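Side-chain contacts in putative fusidic acid resistance protein (Staphylococcus aureus, PDB 2YB5), which mediates resistance to the antibiotic fusidic acid by promoting clearance of the ribosome, probably through binding elongation factor G: residues Val19-Leu22 against Ile23-Tyr26; Ile45-Ile48 against Phe49-Lys52; Glu79-Val82 against Tyr83-Asp86. All blocks are in the same frame, centred on the assembly; numbering follows the deposited sequence.

Contact 1 of 3, residues Val19-Leu22 against Ile23-Tyr26; sequences VYQL and IKLY
Four successive i to i+4 hydrogen bonds join V19-L22 to I23-Y26 as about two turns of continuous alpha-helix, from I23 N to V19 O at 3.2 Å through to the shortest, Y26 N to L22 O at 2.9 Å. The carbonyl of L22 has a second neighbour in the ring of the same Y26: its O stands 3.2 Å above the ring plane, displaced toward the rim. Y26 comes back over this carbonyl because its CG lies anti to the carbonyl carbon (chi1 -61°), and the ring then runs alongside the L22 side chain, whose CD2 meets Y26 CZ at 4.0 Å. The phenol ends in a hydrogen bond from Y26 OH to the backbone O of I63, which fixes the outer end of the ring. On the exposed flank Q21 bends at chi2 (82°) and its carboxamide crosses the extended K24 chain, where OE1 lies 3.5 Å from K24 CD and 3.6 Å from K24 NZ. A looser apolar touch has I23 CD1 at the edge of the Y20 ring, 4.4 Å from Y20 CD1, while Y20 OH is hydrogen-bonded to E74. The whole piece belongs to the C-terminal part of helix 9-27, whose buried L22 and L25 pack on L41 of helix 35-50, with L22 also reaching L42, while E74 ties it to helix 70-80.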
loop_
_atom_site.group_PDB
_atom_site.type_symbol
_atom_site.label_atom_id
_atom_site.label_comp_id
_atom_site.label_asym_id
_atom_site.label_seq_id
_atom_site.Cartn_x
_atom_site.Cartn_y
_atom_site.Cartn_z
ATOM N N VAL A 19 8.126 11.739 5.386
ATOM C CA VAL A 19 9.054 12.681 4.772
ATOM C C VAL A 19 8.324 13.922 4.240
ATOM O O VAL A 19 8.791 15.040 4.453
ATOM C CB VAL A 19 9.894 12.013 3.661
ATOM C CG1 VAL A 19 10.643 13.049 2.848
ATOM C CG2 VAL A 19 10.876 11.016 4.279
ATOM N N TYR A 20 7.179 13.739 3.584
ATOM C CA TYR A 20 6.375 14.881 3.127
ATOM C C TYR A 20 5.828 15.685 4.300
ATOM O O TYR A 20 5.672 16.894 4.189
ATOM C CB TYR A 20 5.193 14.460 2.242
ATOM C CG TYR A 20 5.525 13.771 0.925
ATOM C CD1 TYR A 20 6.710 14.027 0.229
ATOM C CD2 TYR A 20 4.629 12.859 0.371
ATOM C CE1 TYR A 20 6.987 13.383 -0.989
ATOM C CE2 TYR A 20 4.894 12.217 -0.835
ATOM C CZ TYR A 20 6.069 12.478 -1.509
ATOM O OH TYR A 20 6.305 11.815 -2.701
ATOM N N GLN A 21 5.517 15.020 5.411
ATOM C CA GLN A 21 5.057 15.728 6.596
ATOM C C GLN A 21 6.170 16.635 7.126
ATOM O O GLN A 21 5.898 17.747 7.536
ATOM C CB GLN A 21 4.569 14.764 7.682
ATOM C CG GLN A 21 3.741 15.444 8.805
ATOM C CD GLN A 21 2.265 15.668 8.447
ATOM O OE1 GLN A 21 1.852 15.496 7.304
ATOM N NE2 GLN A 21 1.470 16.040 9.438
ATOM N N LEU A 22 7.412 16.150 7.096
ATOM C CA LEU A 22 8.579 16.951 7.450
ATOM C C LEU A 22 8.681 18.204 6.588
ATOM O O LEU A 22 9.028 19.275 7.084
ATOM C CB LEU A 22 9.875 16.142 7.309
ATOM C CG LEU A 22 10.434 15.458 8.554
ATOM C CD1 LEU A 22 11.748 14.748 8.204
ATOM C CD2 LEU A 22 10.656 16.462 9.668
ATOM N N ILE A 23 8.383 18.057 5.300
ATOM C CA ILE A 23 8.381 19.188 4.378
ATOM C C ILE A 23 7.290 20.215 4.721
ATOM O O ILE A 23 7.499 21.416 4.556
ATOM C CB ILE A 23 8.244 18.716 2.922
ATOM C CG1 ILE A 23 9.536 18.014 2.486
ATOM C CG2 ILE A 23 7.952 19.891 1.999
ATOM C CD1 ILE A 23 9.442 17.313 1.134
ATOM N N LYS A 24 6.135 19.749 5.192
ATOM C CA LYS A 24 5.086 20.659 5.676
ATOM C C LYS A 24 5.622 21.495 6.836
ATOM O O LYS A 24 5.493 22.716 6.835
ATOM C CB LYS A 24 3.832 19.896 6.121
ATOM C CG LYS A 24 2.941 19.392 4.986
ATOM C CD LYS A 24 1.861 18.464 5.536
ATOM C CE LYS A 24 0.691 18.299 4.585
ATOM N NZ LYS A 24 -0.284 17.269 5.076
ATOM N N LEU A 25 6.236 20.832 7.814
ATOM C CA LEU A 25 6.871 21.529 8.936
ATOM C C LEU A 25 7.917 22.535 8.457
ATOM O O LEU A 25 7.916 23.677 8.894
ATOM C CB LEU A 25 7.504 20.541 9.926
ATOM C CG LEU A 25 6.634 20.081 11.104
ATOM C CD1 LEU A 25 5.253 19.646 10.662
ATOM C CD2 LEU A 25 7.329 18.958 11.860
ATOM N N TYR A 26 8.802 22.111 7.560
ATOM C CA TYR A 26 9.815 23.013 7.016
ATOM C C TYR A 26 9.181 24.185 6.262
ATOM O O TYR A 26 9.735 25.285 6.265
ATOM C CB TYR A 26 10.799 22.275 6.101
ATOM C CG TYR A 26 11.610 21.162 6.752
ATOM C CD1 TYR A 26 11.941 21.188 8.106
ATOM C CD2 TYR A 26 12.080 20.101 5.991
ATOM C CE1 TYR A 26 12.691 20.166 8.683
ATOM C CE2 TYR A 26 12.830 19.082 6.557
ATOM C CZ TYR A 26 13.132 19.115 7.897
ATOM O OH TYR A 26 13.884 18.098 8.441
#

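Contact 2 of 3, residues Ile45-Ile48 against Phe49-Lys52; sequences INDI and FKEK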
loop_
_atom_site.group_PDB
_atom_site.type_symbol
_atom_site.label_atom_id
_atom_site.label_comp_id
_atom_site.label_asym_id
_atom_site.label_seq_id
_atom_site.Cartn_x
_atom_site.Cartn_y
_atom_site.Cartn_z
ATOM N N ILE A 45 10.463 7.511 11.218
ATOM C CA ILE A 45 11.138 6.972 10.040
ATOM C C ILE A 45 12.201 5.956 10.444
ATOM O O ILE A 45 12.271 4.859 9.873
ATOM C CB ILE A 45 11.788 8.087 9.199
ATOM C CG1 ILE A 45 10.700 8.985 8.604
ATOM C CG2 ILE A 45 12.682 7.492 8.091
ATOM C CD1 ILE A 45 11.207 10.222 7.928
ATOM N N ASN A 46 13.014 6.332 11.426
ATOM C CA ASN A 46 14.110 5.498 11.929
ATOM C C ASN A 46 13.631 4.188 12.528
ATOM O O ASN A 46 14.226 3.135 12.283
ATOM C CB ASN A 46 14.918 6.267 12.988
ATOM C CG ASN A 46 16.192 5.540 13.407
ATOM O OD1 ASN A 46 17.012 5.164 12.573
ATOM N ND2 ASN A 46 16.367 5.362 14.711
ATOM N N ASP A 47 12.563 4.252 13.317
ATOM C CA ASP A 47 12.007 3.055 13.940
ATOM C C ASP A 47 11.560 2.022 12.895
ATOM O O ASP A 47 11.764 0.824 13.086
ATOM C CB ASP A 47 10.860 3.420 14.901
ATOM C CG ASP A 47 11.357 4.077 16.186
ATOM O OD1 ASP A 47 12.567 3.967 16.504
ATOM O OD2 ASP A 47 10.536 4.713 16.883
ATOM N N ILE A 48 10.985 2.487 11.785
ATOM C CA ILE A 48 10.586 1.601 10.683
ATOM C C ILE A 48 11.774 0.758 10.194
ATOM O O ILE A 48 11.597 -0.390 9.784
ATOM C CB ILE A 48 9.982 2.395 9.502
ATOM C CG1 ILE A 48 8.585 2.913 9.868
ATOM C CG2 ILE A 48 9.905 1.543 8.246
ATOM C CD1 ILE A 48 8.014 3.868 8.857
ATOM N N PHE A 49 12.978 1.326 10.260
ATOM C CA PHE A 49 14.195 0.604 9.880
ATOM C C PHE A 49 14.878 -0.097 11.059
ATOM O O PHE A 49 15.500 -1.139 10.864
ATOM C CB PHE A 49 15.162 1.542 9.154
ATOM C CG PHE A 49 14.682 1.943 7.786
ATOM C CD1 PHE A 49 14.860 1.093 6.691
ATOM C CD2 PHE A 49 14.020 3.146 7.591
ATOM C CE1 PHE A 49 14.418 1.454 5.424
ATOM C CE2 PHE A 49 13.572 3.517 6.332
ATOM C CZ PHE A 49 13.770 2.668 5.246
ATOM N N LYS A 50 14.751 0.441 12.274
ATOM C CA LYS A 50 15.338 -0.216 13.459
ATOM C C LYS A 50 14.733 -1.601 13.677
ATOM O O LYS A 50 15.453 -2.565 13.935
ATOM C CB LYS A 50 15.163 0.615 14.738
ATOM C CG LYS A 50 16.155 1.765 14.897
ATOM C CD LYS A 50 16.685 1.883 16.333
ATOM C CE LYS A 50 15.574 2.113 17.357
ATOM N NZ LYS A 50 16.106 2.566 18.681
ATOM N N GLU A 51 13.409 -1.686 13.567
ATOM C CA GLU A 51 12.688 -2.967 13.637
ATOM C C GLU A 51 13.363 -4.076 12.802
ATOM O O GLU A 51 13.384 -5.237 13.215
ATOM C CB GLU A 51 11.233 -2.763 13.185
ATOM C CG GLU A 51 10.296 -3.962 13.387
ATOM C CD GLU A 51 8.961 -3.799 12.654
ATOM O OE1 GLU A 51 8.535 -2.640 12.427
ATOM O OE2 GLU A 51 8.344 -4.827 12.299
ATOM N N LYS A 52 13.919 -3.708 11.644
ATOM C CA LYS A 52 14.519 -4.665 10.711
ATOM C C LYS A 52 16.055 -4.576 10.634
ATOM O O LYS A 52 16.659 -5.088 9.692
ATOM C CB LYS A 52 13.914 -4.464 9.316
ATOM C CG LYS A 52 12.430 -4.792 9.218
ATOM C CD LYS A 52 12.184 -6.299 9.177
ATOM C CE LYS A 52 10.714 -6.628 8.922
ATOM N NZ LYS A 52 9.855 -6.293 10.089
HETATM O O HOH W 1 9.589 -2.166 9.434
#
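F49 turns the edge of its ring to the backbone of the preceding helical turn, with CD2 3.3 Å from I45 O. Its CG is anti to the carbonyl carbon (chi1 -70°), which carries the ring back along the helix, where CE2 also comes within 4.4 Å of I45 CG2. The other flank is polar. K50 CG, set by chi1 (-79°), lies 3.6 Å from N46 ND2; bends at chi2 and chi3 then turn the chain so that CE passes 3.6 Å from D47 OD1. The D47 and K50 side chains lie alongside each other, pointing the same way, but D47 OD1 and K50 NZ are 4.4 Å apart, beyond a salt bridge. N46 O accepts from K50 N at 2.7 Å, in the carbonyl plane, and more weakly from F49 N. Farther on, a water donates to I48 O at 2.7 Å and weakly to E51 OE1, while E51 OE2 forms a salt bridge with K52 NZ. I45 and I48 pack on helix 9-27, and F49 on I7, I54 and I56. The arrangement is that of an amphipathic helix near its C-terminal side in a helical bundle, here the N-terminal region assigned to the elongation factor G-binding family.

Contact 3 of 3, residues Glu79-Val82 against Tyr83-Asp86; sequences ELKV and YIQD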
loop_
_atom_site.group_PDB
_atom_site.type_symbol
_atom_site.label_atom_id
_atom_site.label_comp_id
_atom_site.label_asym_id
_atom_site.label_seq_id
_atom_site.Cartn_x
_atom_site.Cartn_y
_atom_site.Cartn_z
ATOM N N GLU A 79 16.632 5.914 -3.532
ATOM C CA GLU A 79 17.798 5.160 -3.064
ATOM C C GLU A 79 17.407 4.152 -1.984
ATOM O O GLU A 79 18.082 3.131 -1.817
ATOM C CB GLU A 79 18.880 6.101 -2.527
ATOM C CG GLU A 79 19.652 6.843 -3.604
ATOM C CD GLU A 79 20.721 7.762 -3.032
ATOM O OE1 GLU A 79 20.435 8.496 -2.061
ATOM O OE2 GLU A 79 21.852 7.752 -3.558
ATOM N N LEU A 80 16.333 4.450 -1.248
ATOM C CA LEU A 80 15.784 3.518 -0.262
ATOM C C LEU A 80 15.044 2.346 -0.915
ATOM O O LEU A 80 14.957 1.270 -0.320
ATOM C CB LEU A 80 14.841 4.232 0.716
ATOM C CG LEU A 80 15.446 5.210 1.716
ATOM C CD1 LEU A 80 14.344 5.899 2.498
ATOM C CD2 LEU A 80 16.396 4.490 2.653
ATOM N N LYS A 81 14.521 2.537 -2.130
ATOM C CA LYS A 81 13.716 1.494 -2.791
ATOM C C LYS A 81 14.420 0.145 -2.828
ATOM O O LYS A 81 13.767 -0.900 -2.929
ATOM C CB LYS A 81 13.292 1.913 -4.206
ATOM C CG LYS A 81 12.153 2.933 -4.208
ATOM C CD LYS A 81 11.635 3.234 -5.608
ATOM C CE LYS A 81 10.566 4.317 -5.559
ATOM N NZ LYS A 81 9.964 4.618 -6.887
ATOM N N VAL A 82 15.746 0.181 -2.738
ATOM C CA VAL A 82 16.577 -1.023 -2.717
ATOM C C VAL A 82 16.299 -1.891 -1.486
ATOM O O VAL A 82 16.454 -3.106 -1.541
ATOM C CB VAL A 82 18.090 -0.664 -2.761
ATOM C CG1 VAL A 82 18.415 0.162 -4.007
ATOM C CG2 VAL A 82 18.515 0.079 -1.501
ATOM N N TYR A 83 15.871 -1.266 -0.386
ATOM C CA TYR A 83 15.573 -2.001 0.849
ATOM C C TYR A 83 14.133 -2.540 0.916
ATOM O O TYR A 83 13.746 -3.101 1.937
ATOM C CB TYR A 83 15.851 -1.124 2.086
ATOM C CG TYR A 83 17.291 -0.649 2.253
ATOM C CD1 TYR A 83 18.369 -1.426 1.832
ATOM C CD2 TYR A 83 17.571 0.571 2.867
ATOM C CE1 TYR A 83 19.682 -0.989 1.996
ATOM C CE2 TYR A 83 18.885 1.015 3.038
ATOM C CZ TYR A 83 19.933 0.228 2.599
ATOM O OH TYR A 83 21.235 0.657 2.762
ATOM N N ILE A 84 13.346 -2.372 -0.150
ATOM C CA ILE A 84 11.947 -2.821 -0.157
ATOM C C ILE A 84 11.833 -4.307 -0.494
ATOM O O ILE A 84 12.304 -4.750 -1.546
ATOM C CB ILE A 84 11.091 -2.057 -1.198
ATOM C CG1 ILE A 84 11.091 -0.553 -0.922
ATOM C CG2 ILE A 84 9.664 -2.588 -1.207
ATOM C CD1 ILE A 84 10.350 0.267 -1.980
ATOM N N GLN A 85 11.177 -5.057 0.390
ATOM C CA GLN A 85 10.820 -6.460 0.138
ATOM C C GLN A 85 9.740 -6.556 -0.940
ATOM O O GLN A 85 8.591 -6.154 -0.713
ATOM C CB GLN A 85 10.311 -7.101 1.437
ATOM C CG GLN A 85 9.869 -8.552 1.329
ATOM C CD GLN A 85 11.022 -9.517 1.174
ATOM O OE1 GLN A 85 11.026 -10.340 0.260
ATOM N NE2 GLN A 85 12.007 -9.430 2.068
ATOM N N ASP A 86 10.099 -7.092 -2.103
ATOM C CA ASP A 86 9.151 -7.228 -3.216
ATOM C C ASP A 86 7.962 -8.113 -2.871
ATOM O O ASP A 86 8.061 -9.060 -2.091
ATOM C CB ASP A 86 9.826 -7.820 -4.458
ATOM C CG ASP A 86 10.811 -6.880 -5.086
ATOM O OD1 ASP A 86 11.929 -6.759 -4.552
ATOM O OD2 ASP A 86 10.471 -6.280 -6.125
#
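V82 and Y83, neighbours in sequence, make the closest side-chain contact here: V82 CG2 sits over one face of the Y83 ring in a CH-pi interaction, 3.9 Å from the ring centroid and 23° off its normal. The methyl is displaced toward the rim, and its nearest ring atom is Y83 CD1 at 3.7 Å. V82 puts CG2 between its own backbone N and carbonyl carbon, a crowded position that leaves this branch beside the following peptide and against the ring face. On the other flank of the ring, Y83 CD2 is 4.1 Å from L80 CD2, the two side chains crossing at a slant. The backbone closes with two i to i+3 bonds of 3-10 type, the first short (Y83 N to L80 O, 2.7 Å), the second longer (I84 N to K81 O, 3.2 Å). In both the donor lies above the carbonyl plane, by 36° in the first and 65° in the second, as the chain tightens into a 3-10 turn after helix 70-80. I84 lays its CD1 alongside the K81 stem, 3.9 Å from K81 CG, while the rest of the lysine runs on fully extended.

The looser side is the outer one. V82 is exposed although its methyl covers the ring, and beyond I84 the chain straightens, so that Q85 and D86 make no contact with E79-V82. D86 turns instead to K116, in a salt bridge, and to T115, in a hydrogen bond. Inward, L80, K81 and I84 all touch F12 of helix 9-27, L80 also meets I56, and Y83 packs on I54. Backbone hydrogen bonds between I7 and both Y83 and Q85 complete the surroundings of this exit from helix 70-80 into the loop that leads to helix 92-98.

How the contacts relate
The three contacts follow one another along the chain within the N-terminal elongation factor G-binding region. Contact 2 links the other two: I45 CD1 packs against V19 CG2 of contact 1 at 3.7 Å, joining helices 35-50 and 9-27, and the F49 ring reaches contact 3, with F49 CZ 4.1 Å from L80 CD2 and F49 CE1 4.2 Å from Y83 CD2. Contacts 1 and 3 do not touch, their nearest atoms being about 6 Å apart and their centres about 22 Å. None of the three supplies a ligand to the zinc ion, which C158, C161, C191 and C197 bind in the treble-clef zinc-finger region.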